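Local coordinates for protein acetylglutamate kinase (Streptococcus mutans, PDB 3L86) that probably catalyses the ATP-dependent phosphorylation of N-acetyl-L-glutamate, the second step in making N-acetyl-ornithine on the way to arginine, at residues I71-G76 and D113-N118; R97-D102 and G152-V157; I160-I165 and A201-A206; I210-V215 and D268-G273. All blocks are in the same frame, centred on the assembly; numbering follows the deposited sequence.

Interaction 1 of 4, residues I71-G76 and D113-N118; sequences IVHGGG and DLVGKN. With NLG (N-acetyl-L-glutamate), chain C.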
# COMPACT_ATOMS: atom_id res chain seq x y z
N ILE A 71 5.99 -3.27 -5.76
CA ILE A 71 5.96 -2.55 -4.49
C ILE A 71 5.03 -1.30 -4.55
O ILE A 71 5.10 -0.47 -5.49
CB ILE A 71 7.40 -2.13 -4.01
CG1 ILE A 71 8.22 -3.34 -3.53
CG2 ILE A 71 7.37 -0.99 -2.86
CD1 ILE A 71 9.73 -3.02 -3.33
N VAL A 72 4.10 -1.23 -3.58
CA VAL A 72 3.18 -0.10 -3.34
C VAL A 72 3.60 0.43 -1.94
O VAL A 72 4.08 -0.34 -1.11
CB VAL A 72 1.70 -0.58 -3.33
CG1 VAL A 72 0.71 0.54 -2.84
CG2 VAL A 72 1.31 -1.20 -4.76
N HIS A 73 3.52 1.75 -1.75
CA HIS A 73 3.85 2.40 -0.50
C HIS A 73 2.91 3.61 -0.21
O HIS A 73 2.36 4.28 -1.17
CB HIS A 73 5.33 2.83 -0.47
CG HIS A 73 5.64 4.07 -1.26
ND1 HIS A 73 5.42 5.35 -0.77
CD2 HIS A 73 6.21 4.22 -2.48
CE1 HIS A 73 5.82 6.23 -1.68
NE2 HIS A 73 6.33 5.57 -2.71
N GLY A 74 2.72 3.87 1.09
CA GLY A 74 2.04 5.11 1.57
C GLY A 74 3.01 6.08 2.24
O GLY A 74 4.20 6.22 1.81
N GLY A 75 2.54 6.76 3.29
CA GLY A 75 3.35 7.81 3.94
C GLY A 75 2.61 8.72 4.93
O GLY A 75 2.98 9.88 5.10
N GLY A 76 1.56 8.22 5.58
CA GLY A 76 0.77 9.06 6.52
C GLY A 76 1.60 9.88 7.52
O GLY A 76 1.42 11.09 7.70
N ASP A 113 8.83 12.57 -2.89
CA ASP A 113 10.19 13.11 -2.65
C ASP A 113 10.72 12.70 -1.29
O ASP A 113 11.95 12.50 -1.14
CB ASP A 113 10.17 14.64 -2.74
CG ASP A 113 9.64 15.14 -4.06
OD1 ASP A 113 10.09 14.63 -5.09
OD2 ASP A 113 8.77 16.03 -4.06
N LEU A 114 9.81 12.58 -0.31
CA LEU A 114 10.17 12.25 1.10
C LEU A 114 10.05 10.75 1.54
O LEU A 114 10.57 10.36 2.61
CB LEU A 114 9.33 13.09 2.05
CG LEU A 114 9.76 14.49 2.46
CD1 LEU A 114 10.59 15.14 1.46
CD2 LEU A 114 8.65 15.38 2.90
N VAL A 115 9.29 9.95 0.80
CA VAL A 115 9.24 8.49 1.07
C VAL A 115 9.77 7.65 -0.12
O VAL A 115 10.67 6.77 0.03
CB VAL A 115 7.81 8.00 1.46
CG1 VAL A 115 7.81 6.52 1.79
CG2 VAL A 115 7.29 8.78 2.70
N GLY A 116 9.20 7.89 -1.30
CA GLY A 116 9.48 7.03 -2.47
C GLY A 116 10.93 7.04 -2.92
O GLY A 116 11.48 6.00 -3.29
N LYS A 117 11.55 8.22 -2.96
CA LYS A 117 12.96 8.35 -3.39
C LYS A 117 13.94 7.60 -2.46
O LYS A 117 14.87 6.92 -2.93
CB LYS A 117 13.37 9.84 -3.55
CG LYS A 117 14.83 10.07 -4.03
CD LYS A 117 14.98 9.75 -5.50
CE LYS A 117 16.49 9.99 -6.00
NZ LYS A 117 16.77 11.43 -6.15
N ASN A 118 13.70 7.70 -1.14
CA ASN A 118 14.46 6.88 -0.16
C ASN A 118 14.34 5.33 -0.35
O ASN A 118 15.34 4.59 -0.25
CB ASN A 118 14.03 7.26 1.28
CG ASN A 118 14.81 6.46 2.37
OD1 ASN A 118 16.01 6.66 2.53
ND2 ASN A 118 14.12 5.59 3.13
CA NLG C . -3.81 8.29 2.56
C NLG C . -5.21 8.56 2.51
OXT NLG C . -5.94 8.75 3.49
O NLG C . -6.02 8.58 1.66
CB NLG C . -2.55 8.05 1.73
CG NLG C . -1.19 7.59 2.40
CD NLG C . -1.02 6.26 3.25
OE1 NLG C . -1.88 5.43 3.15
OE2 NLG C . -0.07 6.03 4.02
C7 NLG C . -2.84 9.67 4.20
C8 NLG C . -2.24 9.62 5.25
O7 NLG C . -3.15 10.65 3.57
N2 NLG C . -3.25 8.60 3.63

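Interaction 2 of 4, residues R97-D102 and G152-V157; sequences RVTSKD and GYVGDV. With NLG (N-acetyl-L-glutamate), chain C.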
# COMPACT_ATOMS: atom_id res chain seq x y z
N ARG A 97 -7.87 10.54 5.29
CA ARG A 97 -7.52 11.99 5.44
C ARG A 97 -8.41 12.84 4.54
O ARG A 97 -8.48 12.56 3.34
CB ARG A 97 -6.04 12.24 5.02
CG ARG A 97 -5.45 13.68 5.28
CD ARG A 97 -4.01 13.83 4.56
NE ARG A 97 -3.16 12.76 5.10
CZ ARG A 97 -2.48 12.88 6.24
NH1 ARG A 97 -2.48 14.03 6.94
NH2 ARG A 97 -1.79 11.85 6.68
N VAL A 98 -9.06 13.86 5.12
CA VAL A 98 -9.80 14.86 4.38
C VAL A 98 -8.78 15.73 3.64
O VAL A 98 -7.87 16.25 4.28
CB VAL A 98 -10.72 15.68 5.33
CG1 VAL A 98 -11.46 16.85 4.57
CG2 VAL A 98 -11.80 14.73 5.97
N THR A 99 -8.87 15.83 2.30
CA THR A 99 -7.76 16.39 1.47
C THR A 99 -8.26 17.47 0.50
O THR A 99 -8.99 17.17 -0.45
CB THR A 99 -7.03 15.23 0.64
OG1 THR A 99 -6.73 14.11 1.51
CG2 THR A 99 -5.74 15.72 -0.03
N SER A 100 -7.92 18.72 0.72
CA SER A 100 -8.34 19.75 -0.23
C SER A 100 -7.44 19.76 -1.45
O SER A 100 -6.36 19.18 -1.42
CB SER A 100 -8.28 21.15 0.43
OG SER A 100 -6.93 21.57 0.57
N LYS A 101 -7.83 20.47 -2.51
CA LYS A 101 -6.94 20.60 -3.66
C LYS A 101 -5.55 21.23 -3.31
O LYS A 101 -4.51 20.79 -3.86
CB LYS A 101 -7.61 21.43 -4.73
CG LYS A 101 -6.64 22.02 -5.66
CD LYS A 101 -6.71 21.41 -6.94
CE LYS A 101 -7.45 22.38 -7.81
NZ LYS A 101 -7.00 22.23 -9.22
N ASP A 102 -5.53 22.26 -2.46
CA ASP A 102 -4.26 22.80 -1.98
C ASP A 102 -3.45 21.74 -1.19
O ASP A 102 -2.22 21.70 -1.29
CB ASP A 102 -4.41 24.09 -1.13
CG ASP A 102 -4.79 25.35 -1.99
OD1 ASP A 102 -4.58 25.36 -3.24
OD2 ASP A 102 -5.38 26.30 -1.41
N GLY A 152 -13.17 15.54 -0.06
CA GLY A 152 -12.35 16.36 -0.97
C GLY A 152 -11.71 15.53 -2.09
O GLY A 152 -12.41 14.75 -2.74
N TYR A 153 -10.38 15.66 -2.27
CA TYR A 153 -9.59 14.99 -3.32
C TYR A 153 -9.09 13.56 -2.96
O TYR A 153 -7.95 13.19 -3.27
CB TYR A 153 -8.39 15.88 -3.74
CG TYR A 153 -8.82 16.97 -4.72
CD1 TYR A 153 -9.73 17.97 -4.34
CD2 TYR A 153 -8.34 16.97 -6.03
CE1 TYR A 153 -10.15 18.97 -5.32
CE2 TYR A 153 -8.73 17.93 -6.95
CZ TYR A 153 -9.64 18.92 -6.60
OH TYR A 153 -10.00 19.84 -7.58
N VAL A 154 -9.91 12.80 -2.24
CA VAL A 154 -9.65 11.38 -1.95
C VAL A 154 -10.28 10.47 -3.02
O VAL A 154 -11.43 10.66 -3.42
CB VAL A 154 -10.12 11.02 -0.51
CG1 VAL A 154 -10.03 9.51 -0.23
CG2 VAL A 154 -9.19 11.77 0.51
N GLY A 155 -9.47 9.58 -3.58
CA GLY A 155 -9.93 8.71 -4.63
C GLY A 155 -10.16 7.28 -4.23
O GLY A 155 -9.61 6.82 -3.22
N ASP A 156 -10.97 6.58 -5.05
CA ASP A 156 -11.19 5.12 -4.97
C ASP A 156 -10.66 4.59 -6.33
O ASP A 156 -11.09 5.12 -7.34
CB ASP A 156 -12.72 4.93 -4.96
CG ASP A 156 -13.18 3.54 -4.49
OD1 ASP A 156 -12.42 2.74 -3.88
OD2 ASP A 156 -14.39 3.27 -4.75
N VAL A 157 -9.79 3.57 -6.36
CA VAL A 157 -9.27 3.03 -7.62
C VAL A 157 -10.36 2.56 -8.60
O VAL A 157 -11.24 1.80 -8.22
CB VAL A 157 -8.20 1.87 -7.38
CG1 VAL A 157 -7.64 1.37 -8.75
CG2 VAL A 157 -7.02 2.40 -6.50
CA NLG C . -3.81 8.29 2.56
C NLG C . -5.21 8.56 2.51
OXT NLG C . -5.94 8.75 3.49
O NLG C . -6.02 8.58 1.66
CB NLG C . -2.55 8.05 1.73
CG NLG C . -1.19 7.59 2.40
CD NLG C . -1.02 6.26 3.25
OE1 NLG C . -1.88 5.43 3.15
OE2 NLG C . -0.07 6.03 4.02
C7 NLG C . -2.84 9.67 4.20
C8 NLG C . -2.24 9.62 5.25
O7 NLG C . -3.15 10.65 3.57
N2 NLG C . -3.25 8.60 3.63

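Interaction 3 of 4, residues I160-I165 and A201-A206; sequences INKRVI and AVALAA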
# COMPACT_ATOMS: atom_id res chain seq x y z
N ILE A 160 -6.76 -0.59 -12.97
CA ILE A 160 -5.31 -0.73 -13.11
C ILE A 160 -4.91 -1.19 -14.56
O ILE A 160 -5.35 -2.26 -15.00
CB ILE A 160 -4.75 -1.69 -12.07
CG1 ILE A 160 -5.04 -1.19 -10.61
CG2 ILE A 160 -3.23 -1.78 -12.21
CD1 ILE A 160 -4.24 0.10 -10.29
N ASN A 161 -4.14 -0.38 -15.28
CA ASN A 161 -3.58 -0.79 -16.61
C ASN A 161 -2.35 -1.70 -16.44
O ASN A 161 -1.27 -1.23 -16.09
CB ASN A 161 -3.25 0.45 -17.48
CG ASN A 161 -2.88 0.09 -18.92
OD1 ASN A 161 -2.39 -0.98 -19.17
ND2 ASN A 161 -3.22 0.96 -19.87
N LYS A 162 -2.58 -3.02 -16.56
CA LYS A 162 -1.57 -4.09 -16.34
C LYS A 162 -0.38 -4.00 -17.32
O LYS A 162 0.78 -4.22 -16.93
CB LYS A 162 -2.26 -5.47 -16.48
CG LYS A 162 -3.42 -5.74 -15.53
CD LYS A 162 -4.41 -6.81 -16.07
CE LYS A 162 -3.68 -8.10 -16.38
NZ LYS A 162 -4.58 -9.11 -16.98
N ARG A 163 -0.67 -3.63 -18.57
CA ARG A 163 0.34 -3.62 -19.65
C ARG A 163 1.62 -2.84 -19.32
O ARG A 163 2.75 -3.30 -19.60
CB ARG A 163 -0.28 -3.13 -21.00
N VAL A 164 1.50 -1.69 -18.67
CA VAL A 164 2.72 -0.98 -18.30
C VAL A 164 3.46 -1.44 -17.02
O VAL A 164 4.65 -1.20 -16.86
CB VAL A 164 2.48 0.50 -18.24
CG1 VAL A 164 0.99 0.77 -17.85
CG2 VAL A 164 3.54 1.19 -17.34
N ILE A 165 2.75 -2.10 -16.10
CA ILE A 165 3.44 -2.82 -15.00
C ILE A 165 4.17 -4.05 -15.63
O ILE A 165 5.27 -4.40 -15.25
CB ILE A 165 2.42 -3.28 -13.87
CG1 ILE A 165 1.91 -2.07 -13.07
CG2 ILE A 165 3.05 -4.33 -12.92
CD1 ILE A 165 0.61 -2.34 -12.32
N ALA A 201 -2.94 -6.06 -6.40
CA ALA A 201 -2.87 -7.54 -6.16
C ALA A 201 -3.96 -8.31 -6.96
O ALA A 201 -3.72 -9.39 -7.57
CB ALA A 201 -3.00 -7.84 -4.62
N VAL A 202 -5.18 -7.77 -6.92
CA VAL A 202 -6.31 -8.37 -7.64
C VAL A 202 -6.11 -8.29 -9.17
O VAL A 202 -6.23 -9.32 -9.87
CB VAL A 202 -7.69 -7.81 -7.18
CG1 VAL A 202 -8.83 -8.43 -8.05
CG2 VAL A 202 -7.85 -8.03 -5.70
N ALA A 203 -5.76 -7.11 -9.70
CA ALA A 203 -5.48 -6.98 -11.15
C ALA A 203 -4.42 -7.97 -11.68
O ALA A 203 -4.53 -8.44 -12.81
CB ALA A 203 -5.04 -5.51 -11.54
N LEU A 204 -3.34 -8.18 -10.93
CA LEU A 204 -2.32 -9.17 -11.34
C LEU A 204 -2.60 -10.64 -11.00
O LEU A 204 -1.82 -11.52 -11.35
CB LEU A 204 -0.96 -8.78 -10.74
CG LEU A 204 -0.49 -7.37 -11.16
CD1 LEU A 204 0.82 -7.00 -10.50
CD2 LEU A 204 -0.36 -7.32 -12.70
N ALA A 205 -3.72 -10.91 -10.33
CA ALA A 205 -3.97 -12.25 -9.77
C ALA A 205 -2.70 -12.73 -9.02
O ALA A 205 -2.16 -13.81 -9.33
CB ALA A 205 -4.36 -13.25 -10.85
N ALA A 206 -2.25 -11.93 -8.04
CA ALA A 206 -1.05 -12.29 -7.22
C ALA A 206 -1.21 -13.56 -6.36
O ALA A 206 -2.31 -13.90 -5.98
CB ALA A 206 -0.62 -11.09 -6.33

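Interaction 4 of 4, residues I210-V215 and D268-G273; sequences ILMTNV and DNLLTG. With ADP (adenosine-5'-diphosphate), chain B.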
# COMPACT_ATOMS: atom_id res chain seq x y z
N ILE A 210 1.49 -8.73 0.99
CA ILE A 210 2.06 -8.45 2.32
C ILE A 210 1.73 -7.00 2.63
O ILE A 210 2.09 -6.09 1.86
CB ILE A 210 3.62 -8.75 2.32
CG1 ILE A 210 3.85 -10.23 1.95
CG2 ILE A 210 4.23 -8.43 3.67
CD1 ILE A 210 5.36 -10.67 1.71
N LEU A 211 1.00 -6.76 3.72
CA LEU A 211 0.75 -5.41 4.17
C LEU A 211 1.70 -5.10 5.36
O LEU A 211 1.40 -5.39 6.55
CB LEU A 211 -0.76 -5.25 4.59
CG LEU A 211 -1.80 -5.43 3.45
CD1 LEU A 211 -3.23 -5.66 3.97
CD2 LEU A 211 -1.82 -4.28 2.43
N MET A 212 2.85 -4.52 5.04
CA MET A 212 3.91 -4.37 6.04
C MET A 212 3.76 -3.01 6.74
O MET A 212 3.57 -1.99 6.07
CB MET A 212 5.31 -4.47 5.36
CG MET A 212 6.38 -5.09 6.27
SD MET A 212 8.04 -5.33 5.51
CE MET A 212 8.55 -3.63 5.49
N THR A 213 3.82 -3.03 8.08
CA THR A 213 3.40 -1.91 8.87
C THR A 213 4.28 -1.85 10.14
O THR A 213 5.39 -2.47 10.18
CB THR A 213 1.86 -2.00 9.22
OG1 THR A 213 1.48 -0.89 10.06
CG2 THR A 213 1.48 -3.33 9.91
N ASN A 214 3.85 -1.10 11.16
CA ASN A 214 4.72 -0.91 12.32
C ASN A 214 4.13 -1.52 13.63
O ASN A 214 4.35 -1.01 14.76
CB ASN A 214 5.14 0.58 12.46
CG ASN A 214 3.99 1.50 12.82
OD1 ASN A 214 2.83 1.19 12.53
ND2 ASN A 214 4.29 2.57 13.57
N VAL A 215 3.36 -2.60 13.45
CA VAL A 215 2.85 -3.42 14.54
C VAL A 215 3.09 -4.86 14.11
O VAL A 215 3.16 -5.15 12.89
CB VAL A 215 1.36 -3.09 14.89
CG1 VAL A 215 0.43 -3.28 13.65
CG2 VAL A 215 0.91 -3.91 16.03
N ASP A 268 5.19 -6.72 10.78
CA ASP A 268 6.26 -5.74 10.63
C ASP A 268 7.43 -6.26 9.76
O ASP A 268 8.50 -5.65 9.74
CB ASP A 268 6.76 -5.23 12.00
CG ASP A 268 7.68 -6.23 12.77
OD1 ASP A 268 7.88 -7.35 12.29
OD2 ASP A 268 8.23 -5.87 13.87
N ASN A 269 7.22 -7.38 9.08
CA ASN A 269 8.29 -8.00 8.25
C ASN A 269 7.68 -8.79 7.09
O ASN A 269 6.46 -8.89 6.97
CB ASN A 269 9.25 -8.90 9.08
CG ASN A 269 8.57 -10.16 9.67
OD1 ASN A 269 8.62 -11.27 9.09
ND2 ASN A 269 7.95 -10.00 10.86
N LEU A 270 8.52 -9.42 6.28
CA LEU A 270 8.01 -10.15 5.09
C LEU A 270 7.51 -11.57 5.33
O LEU A 270 6.92 -12.16 4.39
CB LEU A 270 9.14 -10.23 4.01
CG LEU A 270 9.56 -8.89 3.39
CD1 LEU A 270 10.89 -8.99 2.58
CD2 LEU A 270 8.40 -8.30 2.55
N LEU A 271 7.75 -12.14 6.52
CA LEU A 271 7.54 -13.61 6.72
C LEU A 271 6.54 -14.03 7.84
O LEU A 271 5.77 -14.99 7.66
CB LEU A 271 8.89 -14.35 6.92
CG LEU A 271 10.06 -14.18 5.93
CD1 LEU A 271 11.38 -14.84 6.52
CD2 LEU A 271 9.77 -14.66 4.48
N THR A 272 6.53 -13.30 8.97
CA THR A 272 5.68 -13.65 10.15
C THR A 272 4.71 -12.52 10.59
O THR A 272 4.96 -11.32 10.31
CB THR A 272 6.57 -14.07 11.35
OG1 THR A 272 7.31 -12.95 11.84
CG2 THR A 272 7.53 -15.21 10.93
N GLY A 273 3.60 -12.88 11.26
CA GLY A 273 2.54 -11.91 11.61
C GLY A 273 1.13 -12.53 11.61
O GLY A 273 0.94 -13.68 12.03
PB ADP B . 0.57 2.19 8.09
O1B ADP B . -0.58 2.10 7.13
O2B ADP B . 1.49 0.96 8.11
O3B ADP B . 1.36 3.44 7.88
PA ADP B . -1.45 2.88 10.17
O1A ADP B . -1.23 3.73 11.41
O2A ADP B . -2.28 3.49 9.07
O3A ADP B . -0.01 2.30 9.60
O5' ADP B . -2.14 1.53 10.73
C5' ADP B . -1.44 0.75 11.73
C4' ADP B . -1.96 1.16 13.14
O4' ADP B . -3.32 0.75 13.40
C3' ADP B . -1.17 0.56 14.31
O3' ADP B . 0.01 1.34 14.48
C2' ADP B . -2.10 0.75 15.50
O2' ADP B . -1.81 2.03 16.04
C1' ADP B . -3.48 0.88 14.86
N9 ADP B . -4.39 -0.19 15.33
C8 ADP B . -5.69 0.03 15.67
N7 ADP B . -6.28 -1.14 16.02
C5 ADP B . -5.34 -2.11 15.93
C6 ADP B . -5.26 -3.54 16.19
N6 ADP B . -6.37 -4.24 16.56
N1 ADP B . -4.10 -4.20 15.94
C2 ADP B . -3.01 -3.56 15.54
N3 ADP B . -2.99 -2.25 15.29
C4 ADP B . -4.10 -1.48 15.48
O HOH W 1 8.23 -2.68 9.87

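Interaction 1 of 4, residues I71-G76 and D113-N118
A buried packing contact sets the end of strand 68-73, in the central sheet of the amino acid kinase fold, against helix 101-125. His73, the last residue of the strand, and Val115 on the helix carry it, and just beyond them the glycine-rich turn Gly74-Gly75-Gly76 binds N-acetyl-L-glutamate. CG of His73 stands between the backbone N and the carbonyl carbon (chi1 77°), which swings the ring toward the helix. There the imidazole and the isopropyl group of Val115 pass alongside each other in opposing senses, CG1 of Val115 lying 3.7 Å from ND1 of His73. At the next residue, the NE2 end of the ring approaches the helix backbone, 3.5 Å from Gly116 CA. Glycine suits the turn too: the bare CA of Gly74 lies close against the substrate carboxylate, and Gly75 packs its CA beside CG2 of Val115. That carboxylate is gripped through one oxygen, OE2, by two backbone amides: Gly75 N gives a nearly straight bond of 2.8 Å, Gly76 N a more bent one at 138°. Because Gly75 is the N-cap of helix 76-85, the helix dipole probably adds to the attraction for the negative charge. The ring of His73 is itself fixed by the turn, since its ND1-H points in the ring plane to a lone pair of Gly74 O, 3.0 Å away at 173°.

Interaction 2 of 4, residues R97-D102 and G152-V157
Thr99 and Tyr153 join the two loops through one backbone hydrogen bond: Tyr153 N donates to Thr99 O over 2.7 Å, nearly along the C=O axis. Thr99 and Gly152 form a single beta bridge here. Gly152 follows helix 148-151 with a positive phi of 80° and a psi of -129°, a backbone shape suited to glycine, and its CA-H lies against the same Thr99 carbonyl in a CA-H...O contact.

Van der Waals packing lies on both flanks of this bond. CB of Lys101 sits over one face of the Tyr153 ring, offset toward the rim, 4.0 Å from its centroid, a CH-pi contact; the bent lysine chain then carries CE to 3.6 Å from Tyr153 OH. On the other flank the CG2 methyl of Val154 packs against the hydroxyl oxygen OG1 of Thr99 at 3.5 Å, and also lies close to Arg97 O.

Polar bonds tie the bridge to the substrate. Thr99 OG1 donates to Arg97 O from above the carbonyl plane and also accepts from Asn190. Arg97 grips N-acetyl-L-glutamate twice: its backbone N reaches OXT of the ligand at 3.2 Å, and NE meets the acetyl oxygen O7 at 2.6 Å. The bend at chi3 (-58°) turns the guanidinium edge to O7, while NH1 is held by Asn80.

Arg97 leans on Ile79 and Met83 of helix 76-85. Thr99 and Tyr153 rest on Met104 of helix 101-125, and the backbone of 152-157 bonds to Asn190 at the end of strand 188-190.

Interaction 3 of 4, residues I160-I165 and A201-A206
In the alpha/beta amino acid kinase fold, the carboxyl end of helix 193-203, closed by a Schellman motif, packs here on the junction of strand 155-160 with helix 162-170. The contact is mostly apolar, with no hydrogen bond crossing it. At its centre the methyl of Ala203 lies 3.9 Å from CB of Ile160. The small alanine suits this place because the branched CB of Ile160 comes close to the helix here, their CA atoms being only 6.6 Å apart. With CG1 of Ile160 anti to its carbonyl carbon (chi1 -60°), CG2 turns to the Ala203 methyl as well, while the outer part of the chain leads off toward Leu196 and Ala199 of the same helix.

A second apolar pair lies deeper, where CD1 of Leu204 touches CG2 of Ile165 at 4.2 Å. Both side chains also rest on Val70 of strand 68-73, so long branched chains here fill the layer between the helices and the central sheet.

Each helix end has its own closure. Ala205 takes a positive phi, and the amides of Ala205 and Ala206 bond back to Val202 O and Ala201 O, both at 3.0 Å. Asn161, the N-cap of helix 162-170, accepts a weak bond from Arg163 N. Lysine fits the outer margin, where its aliphatic part can lie against the helix end while its ammonium extends beyond: CD of Lys162 lies 3.6 Å from Ala203 O.

Interaction 4 of 4, residues I210-V215 and D268-G273
Ile210, Met212 and Leu270 make the tight apolar part of this contact, where strand 208-212 of the central sheet meets the loop between strands 263-267 and 274-277. CD1 of Ile210 lies 3.9 Å from CD2 of Leu270, the two chains roughly perpendicular, and it also reaches Leu270 O. The unbranched, flexible chain of Met212 runs along the loop backbone, placing CG 3.7 Å from Asn269 N and SD against the carbons of Asn269. Phe55 of helix 53-64 touches both Met212 and Leu270, so large apolar residues suit this buried side.

Around Asp268 the contact stays close but becomes polar: its CA and CB lie on Thr213 O, the CA in a CA-H...O contact, and one water bridges the segments, donating to Thr213 O at 2.9 Å and to Asp268 O. The loop beyond, with Leu271 and Thr272 exposed, is the more open side. Asn269 OD1 accepts from Leu271 N (an Asx turn) and also from Thr272 N, together an Asx motif, both donors lying to one side of the amide. Asn269 ND2 donates to Asp268 OD1 at 3.0 Å and to Thr272 OG1, which fixes the rotation of the amide. OD2 of Asp268 forms a salt bridge with Lys216.

Beyond the strand end the chain turns to ADP. With chi1 at 178°, OG1 of Thr213 stands opposite the backbone N and donates to the beta-phosphate oxygen O2B at 2.7 Å; CG1 of Val215 lies 3.9 Å from adenine C2. Thr213 thus gives the phosphate an uncharged donor beside Lys249, a predicted transition-state stabiliser that also bonds ADP.

Interactions 1 and 3 are buried, 2 and 4 only partly so. Interactions 1 and 2 share helix 101-125 and grip opposite ends of N-acetyl-L-glutamate: glycine amides hold the side-chain carboxylate in the first, and Arg97 the acetyl and alpha-carboxylate groups in the second. They meet where Gly76 O packs on Arg97 NH2. Interaction 4 joins interaction 1 on the central sheet but serves ADP instead. Interaction 3, which binds neither ligand, adjoins interaction 2 through strand 155-160 and helix 162-170, and interaction 4 through helix 193-203 and strand 208-212. Its chemistry is chiefly apolar, whereas the other three couple packing to polar groups that face the ligands.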